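Local coordinates for protein endo-beta-1,4-glucanase (cellulase B) (Bacillus halodurans, PDB 4V2X) that probably hydrolyses beta-1,4-linked glucans, as a tri-modular family 5 endoglucanase carrying an Ig-like module and a CBM46 carbohydrate-binding module, at residues L214-D217 against L218-F222. Residues are numbered along the deposited sequence; the frame is centred on the assembly and turned at random.
With CA (calcium ion), chain B.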
loop_
_atom_site.group_PDB
_atom_site.type_symbol
_atom_site.label_atom_id
_atom_site.label_comp_id
_atom_site.label_asym_id
_atom_site.label_seq_id
_atom_site.Cartn_x
_atom_site.Cartn_y
_atom_site.Cartn_z
ATOM N N LEU A 214 -2.147 -5.885 5.345
ATOM C CA LEU A 214 -2.095 -7.242 5.880
ATOM C C LEU A 214 -2.321 -8.275 4.776
ATOM O O LEU A 214 -1.615 -9.273 4.699
ATOM C CB LEU A 214 -3.129 -7.423 6.995
ATOM C CG LEU A 214 -2.998 -6.489 8.205
ATOM C CD1 LEU A 214 -4.188 -6.652 9.134
ATOM C CD2 LEU A 214 -1.704 -6.738 8.961
ATOM N N LEU A 215 -3.311 -8.042 3.919
ATOM C CA LEU A 215 -3.589 -8.987 2.834
ATOM C C LEU A 215 -2.425 -9.048 1.838
ATOM O O LEU A 215 -2.041 -10.129 1.380
ATOM C CB LEU A 215 -4.903 -8.655 2.118
ATOM C CG LEU A 215 -5.249 -9.561 0.930
ATOM C CD1 LEU A 215 -5.249 -11.041 1.287
ATOM C CD2 LEU A 215 -6.592 -9.158 0.358
ATOM N N ASP A 216 -1.828 -7.902 1.532
ATOM C CA ASP A 216 -0.645 -7.918 0.675
ATOM C C ASP A 216 0.438 -8.819 1.277
ATOM O O ASP A 216 1.062 -9.598 0.572
ATOM C CB ASP A 216 -0.078 -6.522 0.452
ATOM C CG ASP A 216 1.286 -6.558 -0.211
ATOM O OD1 ASP A 216 2.300 -6.669 0.526
ATOM O OD2 ASP A 216 1.352 -6.520 -1.466
ATOM N N ASP A 217 0.661 -8.697 2.582
ATOM C CA ASP A 217 1.666 -9.518 3.258
ATOM C C ASP A 217 1.349 -11.016 3.190
ATOM O O ASP A 217 2.243 -11.826 2.961
ATOM C CB ASP A 217 1.834 -9.082 4.711
ATOM C CG ASP A 217 2.514 -7.731 4.848
ATOM O OD1 ASP A 217 2.976 -7.159 3.833
ATOM O OD2 ASP A 217 2.607 -7.241 5.988
ATOM N N LEU A 218 0.087 -11.391 3.391
ATOM C CA LEU A 218 -0.302 -12.803 3.314
ATOM C C LEU A 218 -0.096 -13.351 1.913
ATOM O O LEU A 218 0.426 -14.443 1.736
ATOM C CB LEU A 218 -1.769 -13.001 3.708
ATOM C CG LEU A 218 -2.140 -12.804 5.169
ATOM C CD1 LEU A 218 -3.648 -12.888 5.299
ATOM C CD2 LEU A 218 -1.475 -13.837 6.068
ATOM N N ASN A 219 -0.522 -12.591 0.918
ATOM C CA ASN A 219 -0.336 -13.000 -0.465
ATOM C C ASN A 219 1.142 -13.123 -0.827
ATOM O O ASN A 219 1.538 -14.005 -1.584
ATOM C CB ASN A 219 -1.038 -12.026 -1.418
ATOM C CG ASN A 219 -2.544 -12.253 -1.490
ATOM O OD1 ASN A 219 -3.026 -13.358 -1.255
ATOM N ND2 ASN A 219 -3.290 -11.208 -1.840
ATOM N N THR A 220 1.947 -12.226 -0.272
ATOM C CA THR A 220 3.363 -12.136 -0.614
ATOM C C THR A 220 4.177 -13.250 0.031
ATOM O O THR A 220 5.024 -13.863 -0.620
ATOM C CB THR A 220 3.906 -10.762 -0.191
ATOM O OG1 THR A 220 3.210 -9.758 -0.926
ATOM C CG2 THR A 220 5.413 -10.633 -0.460
ATOM N N VAL A 221 3.926 -13.513 1.307
ATOM C CA VAL A 221 4.626 -14.591 1.990
ATOM C C VAL A 221 4.256 -15.958 1.395
ATOM O O VAL A 221 5.087 -16.850 1.296
ATOM C CB VAL A 221 4.411 -14.551 3.519
ATOM C CG1 VAL A 221 2.961 -14.809 3.894
ATOM C CG2 VAL A 221 5.352 -15.541 4.202
ATOM N N PHE A 222 2.997 -16.109 0.999
ATOM C CA PHE A 222 2.536 -17.311 0.313
ATOM C C PHE A 222 3.330 -17.509 -0.978
ATOM O O PHE A 222 3.871 -18.587 -1.226
ATOM C CB PHE A 222 1.020 -17.175 0.081
ATOM C CG PHE A 222 0.457 -18.030 -1.013
ATOM C CD1 PHE A 222 0.174 -19.366 -0.797
ATOM C CD2 PHE A 222 0.132 -17.471 -2.241
ATOM C CE1 PHE A 222 -0.389 -20.144 -1.796
ATOM C CE2 PHE A 222 -0.424 -18.241 -3.245
ATOM C CZ PHE A 222 -0.689 -19.583 -3.019
HETATM CA CA CA B . 3.746 -5.740 2.117
HETATM O O HOH W 1 1.772 -4.601 2.899
HETATM O O HOH W 2 3.932 -4.141 0.324
#
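Thr220 grips Asp216 one turn back along helix 209-227. Its OG1 donates to Asp216 O at 2.6 Å, from above the carbonyl plane. Thr220 N reaches the same oxygen from the opposite face, at 2.9 Å. Thr220 OG1 lies beside its own backbone N (chi1 -62°), which turns the hydroxyl back to that carbonyl. Lys261 is a further partner of this hydroxyl. Asp216 OD2 forms a salt bridge with Lys261 and a hydrogen bond with Thr258.

The tight side of the helix holds Leu215 and Asn219. Leu215 CD1 packs 3.7 Å from Asn219 ND2, and Asn219 N bonds almost straight to Leu215 O (2.9 Å). Asn219 OD1 is held by Ser194. With an alanine in place of Asn219, Ser194 is likely to lose this partner and a gap to open beside Leu215 CD1.

The calcium side is looser, with two bound waters at the interface with the second subunit. Asp216 OD1 and Asp217 OD1 bind the ion at 2.3 and 2.4 Å; Asp217 OD2 is held by Tyr165. The two waters and the same two aspartates of the second subunit complete the six ligands, so the calcium bridges the chains.

The helix belongs to the eight-stranded beta/alpha barrel. It packs between helices 165-183 and 249-262, with Asn219 and Phe222 against strand 238-241.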